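Local atomic coordinates of SnoaL-like domain-containing protein (Kribbella flavida, PDB entry 4GB5), a protein that is of unknown function but has a SnoaL-like domain of the NTF2 clan, whose cone-shaped alpha+beta fold probably encloses a ligand pocket. Residues 43-48 with 137-142; 95-100 with 119-124; 110-115 with 146-151. All coordinates share one frame; numbering follows the deposited sequence.

Overall arrangement
The three contacts belong to a SnoaL-like domain with the NTF2-type fold and illustrate how strands far apart in the sequence are joined into one mixed sheet, its end covered by a C-terminal helix. Contacts 1 and 2 are strand pairings, of 41-44 with 131-145 and of 90-102 with 114-128; their centres are about 8 Å apart, and they meet where strands 114-128 and 131-145 run as neighbours. Contact 3 sets helix 148-151 on the start of strand 114-128, its centre about 20 Å from that of contact 2 and about 19 Å from that of contact 1. In sequence, contact 2 falls wholly between the two segments of contact 1, while contact 3 interleaves with both.

Contact 1 of 3, residues 43-48 with 137-142; sequences IDFESV and VKLTAS
D44 lies alongside K138, both pointing the same way from one face of the mixed sheet of this NTF2-type fold, where strands 41-44 and 131-145 run parallel. The carboxylate reaches along the lysine's methylene chain, OD2 of D44 standing 3.8 Å from CE of K138, while the extended lysine's NZ hydrogen-bonds a bound triethylene glycol, probably from the crystallisation liquor. Two backbone bonds set the parallel register: D44 N gives to V137 O, and L139 N gives back to D44 O.

The strand then breaks into a short helix, and D44 helps the chain turn. Its CG stands anti to the backbone N (chi1 177°), bringing OD1 to accept from E46 N at 2.9 Å in an Asx turn. A water also donates to D44 OD1 and to L139 O and accepts from S47 N. An alanine here has no OD1, which would probably leave E46 N and the water without their acceptor and the turn less firmly held.

On the other side of the backbone the F45 ring packs against the strand: CB of L139 sits at its edge, 3.8 Å from CD1 of F45, and V137 CG1 approaches CE1 obliquely. V48 CG2 rests against L139 CD2 and A141 CB. Beyond the last backbone pairing, a side chain takes over: S47 OG accepts from A141 N at 2.9 Å, with an N-H...O angle of 159°.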
# COMPACT_ATOMS: atom_id res chain seq x y z
N ILE A 43 -7.20 -13.34 18.51
CA ILE A 43 -7.29 -13.40 17.07
C ILE A 43 -8.71 -13.67 16.60
O ILE A 43 -9.43 -14.42 17.21
CB ILE A 43 -6.37 -14.48 16.49
CG1 ILE A 43 -6.64 -15.80 17.16
CG2 ILE A 43 -4.91 -14.11 16.71
CD1 ILE A 43 -5.91 -16.97 16.49
N ASP A 44 -9.10 -13.02 15.51
CA ASP A 44 -10.39 -13.22 14.91
C ASP A 44 -10.24 -13.16 13.41
O ASP A 44 -10.13 -12.06 12.79
CB ASP A 44 -11.36 -12.16 15.41
CG ASP A 44 -12.74 -12.27 14.76
OD1 ASP A 44 -12.91 -13.05 13.79
OD2 ASP A 44 -13.65 -11.51 15.20
N PHE A 45 -10.24 -14.34 12.79
CA PHE A 45 -10.18 -14.45 11.34
C PHE A 45 -11.48 -15.07 10.85
O PHE A 45 -11.58 -15.63 9.77
CB PHE A 45 -8.98 -15.33 10.93
CG PHE A 45 -7.66 -14.77 11.40
CD1 PHE A 45 -7.16 -13.59 10.87
CD2 PHE A 45 -6.90 -15.42 12.37
CE1 PHE A 45 -5.95 -13.05 11.30
CE2 PHE A 45 -5.69 -14.87 12.81
CZ PHE A 45 -5.22 -13.70 12.28
N GLU A 46 -12.52 -14.96 11.66
CA GLU A 46 -13.79 -15.65 11.39
C GLU A 46 -14.38 -15.33 10.02
O GLU A 46 -14.93 -16.21 9.35
CB GLU A 46 -14.80 -15.34 12.48
CG GLU A 46 -16.05 -16.20 12.36
CD GLU A 46 -16.98 -16.05 13.56
OE1 GLU A 46 -16.89 -15.05 14.30
OE2 GLU A 46 -17.83 -16.95 13.75
N SER A 47 -14.26 -14.07 9.61
CA SER A 47 -14.71 -13.59 8.30
C SER A 47 -14.10 -14.35 7.12
O SER A 47 -14.66 -14.38 6.02
CB SER A 47 -14.44 -12.09 8.17
OG SER A 47 -14.73 -11.61 6.87
N VAL A 48 -12.96 -14.99 7.36
CA VAL A 48 -12.30 -15.81 6.36
C VAL A 48 -12.38 -17.29 6.69
O VAL A 48 -12.60 -18.12 5.80
CB VAL A 48 -10.84 -15.45 6.23
CG1 VAL A 48 -10.17 -16.46 5.31
CG2 VAL A 48 -10.70 -14.07 5.69
N VAL A 137 -6.00 -9.00 16.87
CA VAL A 137 -6.05 -8.89 15.42
C VAL A 137 -7.40 -9.38 14.94
O VAL A 137 -7.83 -10.49 15.32
CB VAL A 137 -4.96 -9.75 14.76
CG1 VAL A 137 -5.01 -9.70 13.24
CG2 VAL A 137 -3.60 -9.33 15.25
N LYS A 138 -8.07 -8.57 14.15
CA LYS A 138 -9.34 -8.97 13.57
C LYS A 138 -9.34 -8.61 12.10
O LYS A 138 -9.16 -7.45 11.73
CB LYS A 138 -10.50 -8.30 14.25
CG LYS A 138 -11.83 -8.60 13.59
CD LYS A 138 -12.95 -7.92 14.34
CE LYS A 138 -14.33 -8.12 13.72
NZ LYS A 138 -15.37 -7.36 14.51
N LEU A 139 -9.55 -9.62 11.24
CA LEU A 139 -9.56 -9.44 9.85
C LEU A 139 -10.98 -9.61 9.35
O LEU A 139 -11.57 -10.65 9.58
CB LEU A 139 -8.68 -10.50 9.21
CG LEU A 139 -8.76 -10.67 7.70
CD1 LEU A 139 -8.28 -9.39 7.05
CD2 LEU A 139 -7.98 -11.90 7.20
N THR A 140 -11.50 -8.61 8.66
CA THR A 140 -12.82 -8.64 8.00
C THR A 140 -12.58 -8.58 6.48
O THR A 140 -12.08 -7.59 5.96
CB THR A 140 -13.67 -7.46 8.47
OG1 THR A 140 -13.90 -7.51 9.89
CG2 THR A 140 -15.05 -7.50 7.79
N ALA A 141 -12.94 -9.64 5.76
CA ALA A 141 -12.74 -9.66 4.32
C ALA A 141 -13.88 -8.96 3.58
O ALA A 141 -15.05 -9.21 3.90
CB ALA A 141 -12.65 -11.08 3.82
N SER A 142 -13.54 -8.09 2.65
CA SER A 142 -14.52 -7.54 1.76
C SER A 142 -14.71 -8.42 0.52
O SER A 142 -15.78 -8.44 -0.06
CB SER A 142 -14.10 -6.13 1.38
OG SER A 142 -12.87 -6.20 0.76
O HOH W 1 -13.36 -11.90 11.32

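Contact 2 of 3, residues 95-100 with 119-124; sequences AHVRAE and GFYDNE
G119 begins the pairing, gripping V97 with two backbone bonds in an antiparallel ladder between strands 114-128 and 90-102, inside the curved sheet of the NTF2-type fold. V97 N donates to G119 O at 2.9 Å, and G119 N returns a bond to V97 O. At the backbone angles of G119 a CB would jam against the preceding carbonyl O, a strain that glycine, lacking a CB, avoids.

At F120 the pair with H96 is non-hydrogen-bonded, and the side chains make the contact instead. They lie side by side on the same face of the sheet, turned into an edge-to-face stack: the F120 edge, led by CE2, comes over the face of the H96 imidazole, with CE2 of F120 3.6 Å from CE1 of H96 and the planes at 81°. With CG anti to its carbonyl carbon (chi1 -46°), the phenyl group leans toward the neighbouring strand. The imidazole is also held from outside the chain, NE2 of H96 being hydrogen-bonded to D25 of a second subunit, while L26 of that subunit packs on F120; this face of the sheet therefore belongs to the subunit interface.

Y121 restores the hydrogen-bonded pattern, exchanging two backbone bonds with A95, each 2.9 Å long between the N of one residue and the O of the other. Its ring lies on the opposite face from F120 and crosses the V97 side chain at about a right angle. Y20 meets the ring edge-to-face, and L139 of the next strand touches it. V97 CG1 makes a CH-pi contact over one face of the Y121 ring, 4.0 Å from its centroid.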
# COMPACT_ATOMS: atom_id res chain seq x y z
N ALA A 95 -7.29 -0.59 9.48
CA ALA A 95 -6.44 -0.46 8.29
C ALA A 95 -6.99 -1.27 7.15
O ALA A 95 -7.72 -2.24 7.36
CB ALA A 95 -4.96 -0.85 8.59
N HIS A 96 -6.56 -0.92 5.94
CA HIS A 96 -6.79 -1.76 4.77
C HIS A 96 -5.70 -2.82 4.65
O HIS A 96 -4.52 -2.58 4.98
CB HIS A 96 -6.69 -0.91 3.51
CG HIS A 96 -7.94 -0.20 3.12
ND1 HIS A 96 -8.61 0.69 3.94
CD2 HIS A 96 -8.67 -0.28 1.97
CE1 HIS A 96 -9.70 1.11 3.32
NE2 HIS A 96 -9.76 0.55 2.12
N VAL A 97 -6.09 -4.00 4.17
CA VAL A 97 -5.15 -5.05 3.81
C VAL A 97 -5.50 -5.71 2.52
O VAL A 97 -6.65 -6.03 2.25
CB VAL A 97 -5.01 -6.11 4.96
CG1 VAL A 97 -6.30 -6.72 5.35
CG2 VAL A 97 -3.99 -7.21 4.57
N ARG A 98 -4.46 -5.92 1.72
CA ARG A 98 -4.52 -6.75 0.52
C ARG A 98 -3.49 -7.85 0.67
O ARG A 98 -2.27 -7.57 0.67
CB ARG A 98 -4.23 -5.89 -0.70
CG ARG A 98 -4.36 -6.67 -2.03
CD ARG A 98 -4.22 -5.75 -3.23
NE ARG A 98 -4.64 -6.41 -4.43
CZ ARG A 98 -3.95 -7.31 -5.12
NH1 ARG A 98 -2.73 -7.66 -4.74
NH2 ARG A 98 -4.45 -7.81 -6.21
N ALA A 99 -3.95 -9.10 0.81
CA ALA A 99 -3.04 -10.22 1.13
C ALA A 99 -3.10 -11.21 -0.02
O ALA A 99 -4.16 -11.77 -0.30
CB ALA A 99 -3.43 -10.89 2.41
N GLU A 100 -1.96 -11.43 -0.65
CA GLU A 100 -1.79 -12.38 -1.74
C GLU A 100 -1.07 -13.61 -1.22
O GLU A 100 -0.09 -13.47 -0.49
CB GLU A 100 -0.94 -11.79 -2.85
CG GLU A 100 -1.61 -10.66 -3.58
CD GLU A 100 -0.62 -9.84 -4.37
OE1 GLU A 100 0.27 -9.19 -3.75
OE2 GLU A 100 -0.72 -9.85 -5.61
N GLY A 119 -9.61 -6.55 2.46
CA GLY A 119 -10.51 -6.17 3.52
C GLY A 119 -9.76 -5.32 4.52
O GLY A 119 -8.96 -4.45 4.13
N PHE A 120 -10.06 -5.54 5.79
CA PHE A 120 -9.65 -4.61 6.84
C PHE A 120 -9.16 -5.32 8.07
O PHE A 120 -9.63 -6.39 8.42
CB PHE A 120 -10.84 -3.75 7.24
CG PHE A 120 -11.61 -3.22 6.09
CD1 PHE A 120 -12.69 -3.91 5.57
CD2 PHE A 120 -11.20 -2.05 5.50
CE1 PHE A 120 -13.36 -3.45 4.46
CE2 PHE A 120 -11.87 -1.57 4.38
CZ PHE A 120 -12.96 -2.28 3.86
N TYR A 121 -8.20 -4.70 8.74
CA TYR A 121 -7.86 -5.04 10.11
C TYR A 121 -8.56 -4.05 11.01
O TYR A 121 -8.60 -2.85 10.71
CB TYR A 121 -6.34 -4.96 10.37
CG TYR A 121 -5.58 -6.06 9.69
CD1 TYR A 121 -5.83 -7.40 9.97
CD2 TYR A 121 -4.58 -5.77 8.77
CE1 TYR A 121 -5.12 -8.40 9.33
CE2 TYR A 121 -3.88 -6.75 8.17
CZ TYR A 121 -4.16 -8.05 8.40
OH TYR A 121 -3.43 -9.05 7.76
N ASP A 122 -9.08 -4.57 12.13
CA ASP A 122 -9.58 -3.74 13.21
C ASP A 122 -8.97 -4.30 14.49
O ASP A 122 -9.43 -5.28 15.06
CB ASP A 122 -11.08 -3.69 13.25
CG ASP A 122 -11.65 -2.97 12.06
OD1 ASP A 122 -11.64 -1.71 12.07
OD2 ASP A 122 -12.05 -3.65 11.09
N ASN A 123 -7.81 -3.74 14.82
CA ASN A 123 -6.89 -4.31 15.78
C ASN A 123 -6.76 -3.45 17.02
O ASN A 123 -7.20 -2.30 17.03
CB ASN A 123 -5.51 -4.41 15.13
CG ASN A 123 -5.42 -5.49 14.10
OD1 ASN A 123 -6.43 -6.12 13.75
ND2 ASN A 123 -4.21 -5.71 13.54
N GLU A 124 -6.20 -4.01 18.08
CA GLU A 124 -5.85 -3.28 19.29
C GLU A 124 -4.38 -3.41 19.57
O GLU A 124 -3.75 -4.43 19.26
CB GLU A 124 -6.67 -3.74 20.52
CG GLU A 124 -8.17 -3.53 20.32
CD GLU A 124 -9.08 -4.17 21.37
OE1 GLU A 124 -8.60 -4.93 22.21
OE2 GLU A 124 -10.29 -3.91 21.31

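Contact 3 of 3, residues 110-115 with 146-151; sequences DGPDRW and NAHLAR
The C-terminal end of this NTF2-type fold closes with a short, weakly bonded helix, 148-151, that folds back on the beginning of strand 114-128. A150 seats its methyl squarely over W115: CB of A150 stands 3.5 Å from the centroid of the indole's six-membered ring and only 2° off the ring normal, a CH-pi contact. The tryptophan's CG, anti to the backbone N (chi1 173°), lays the indole beneath that methyl. A147 approaches the pyrrole part obliquely, its CA 3.6 Å from CD1 of W115. The indole is held further by Q144, which accepts from NE1, and by a stack with the ring of H101.

L149 also points toward segment 110-115. Its CD1 tucks against the backbone of residues 112-114, 3.4 Å from P112 O and 3.6 Å from R114 N, while L103, in the loop just past strand 90-102, also touches the leucine. P112 itself bridges two partners, offering CB to the amide of N146 and CG to the edge of the H148 ring, 4.0 Å from CE1 of H148.

R114 bends at both chi2 and chi3, and its guanidinium forms a salt bridge with E145; a phosphate ion, probably from the crystallisation liquor, lies near this side chain. The polar link between the two segments is made through its backbone: N146 ND2 donates to R114 O at 2.9 Å, nearly straight at 169°, with the acceptor lying in the amide plane.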
# COMPACT_ATOMS: atom_id res chain seq x y z
N ASP A 110 -2.66 -26.81 -13.24
CA ASP A 110 -2.88 -25.91 -14.36
C ASP A 110 -3.93 -24.84 -14.06
O ASP A 110 -4.33 -24.08 -14.94
CB ASP A 110 -3.30 -26.72 -15.61
CG ASP A 110 -4.52 -27.60 -15.38
OD1 ASP A 110 -5.44 -27.19 -14.63
OD2 ASP A 110 -4.57 -28.71 -15.96
N GLY A 111 -4.35 -24.78 -12.80
CA GLY A 111 -5.41 -23.89 -12.40
C GLY A 111 -4.89 -22.62 -11.74
O GLY A 111 -3.70 -22.30 -11.81
N PRO A 112 -5.80 -21.87 -11.12
CA PRO A 112 -5.38 -20.64 -10.44
C PRO A 112 -4.41 -20.96 -9.33
O PRO A 112 -4.47 -22.03 -8.73
CB PRO A 112 -6.69 -20.09 -9.89
CG PRO A 112 -7.59 -21.23 -9.78
CD PRO A 112 -7.21 -22.20 -10.86
N ASP A 113 -3.52 -20.03 -9.04
CA ASP A 113 -2.54 -20.28 -8.01
C ASP A 113 -2.46 -19.21 -6.96
O ASP A 113 -1.67 -19.32 -6.05
CB ASP A 113 -1.16 -20.54 -8.60
CG ASP A 113 -0.53 -19.32 -9.20
OD1 ASP A 113 -1.18 -18.27 -9.28
OD2 ASP A 113 0.65 -19.47 -9.63
N ARG A 114 -3.32 -18.20 -7.02
CA ARG A 114 -3.19 -17.10 -6.07
C ARG A 114 -4.48 -16.86 -5.33
O ARG A 114 -5.53 -16.56 -5.93
CB ARG A 114 -2.74 -15.80 -6.75
CG ARG A 114 -2.37 -14.65 -5.82
CD ARG A 114 -3.57 -13.85 -5.47
NE ARG A 114 -3.98 -12.92 -6.52
CZ ARG A 114 -5.15 -12.90 -7.16
NH1 ARG A 114 -6.06 -13.86 -7.03
NH2 ARG A 114 -5.39 -11.93 -8.04
N TRP A 115 -4.42 -17.02 -4.01
CA TRP A 115 -5.53 -16.73 -3.12
C TRP A 115 -5.38 -15.28 -2.67
O TRP A 115 -4.39 -14.91 -2.04
CB TRP A 115 -5.48 -17.67 -1.89
CG TRP A 115 -6.48 -17.35 -0.83
CD1 TRP A 115 -7.79 -16.89 -0.98
CD2 TRP A 115 -6.28 -17.49 0.59
NE1 TRP A 115 -8.38 -16.74 0.27
CE2 TRP A 115 -7.45 -17.09 1.23
CE3 TRP A 115 -5.19 -17.89 1.37
CZ2 TRP A 115 -7.58 -17.11 2.61
CZ3 TRP A 115 -5.32 -17.89 2.72
CH2 TRP A 115 -6.52 -17.53 3.34
N ASN A 146 -10.28 -17.04 -5.29
CA ASN A 146 -9.70 -18.37 -5.18
C ASN A 146 -9.57 -18.86 -3.74
O ASN A 146 -8.62 -19.53 -3.40
CB ASN A 146 -8.36 -18.47 -5.93
CG ASN A 146 -8.49 -18.07 -7.39
OD1 ASN A 146 -9.45 -18.45 -8.06
ND2 ASN A 146 -7.56 -17.26 -7.87
N ALA A 147 -10.60 -18.61 -2.93
CA ALA A 147 -10.57 -19.04 -1.53
C ALA A 147 -10.46 -20.55 -1.40
O ALA A 147 -9.96 -21.08 -0.39
CB ALA A 147 -11.78 -18.53 -0.81
N HIS A 148 -10.91 -21.28 -2.42
CA HIS A 148 -10.81 -22.74 -2.38
C HIS A 148 -9.35 -23.20 -2.29
O HIS A 148 -9.09 -24.32 -1.83
CB HIS A 148 -11.47 -23.37 -3.61
CG HIS A 148 -10.69 -23.19 -4.88
ND1 HIS A 148 -10.68 -22.00 -5.58
CD2 HIS A 148 -9.88 -24.04 -5.56
CE1 HIS A 148 -9.91 -22.13 -6.65
NE2 HIS A 148 -9.41 -23.35 -6.66
N LEU A 149 -8.41 -22.37 -2.72
CA LEU A 149 -6.99 -22.73 -2.62
C LEU A 149 -6.48 -22.75 -1.17
O LEU A 149 -5.50 -23.42 -0.85
CB LEU A 149 -6.14 -21.75 -3.44
CG LEU A 149 -6.38 -21.73 -4.95
CD1 LEU A 149 -5.45 -20.74 -5.69
CD2 LEU A 149 -6.20 -23.10 -5.49
N ALA A 150 -7.10 -21.96 -0.30
CA ALA A 150 -6.74 -21.96 1.11
C ALA A 150 -7.06 -23.32 1.73
O ALA A 150 -6.47 -23.69 2.74
CB ALA A 150 -7.46 -20.85 1.84
N ARG A 151 -7.97 -24.04 1.09
CA ARG A 151 -8.35 -25.39 1.50
C ARG A 151 -7.45 -26.37 0.76
O ARG A 151 -6.80 -27.23 1.37
CB ARG A 151 -9.82 -25.64 1.16
CG ARG A 151 -10.72 -24.45 1.52
CD ARG A 151 -12.04 -24.45 0.74
NE ARG A 151 -12.68 -23.13 0.77
CZ ARG A 151 -13.72 -22.78 0.01
NH1 ARG A 151 -14.24 -21.56 0.11
NH2 ARG A 151 -14.25 -23.64 -0.84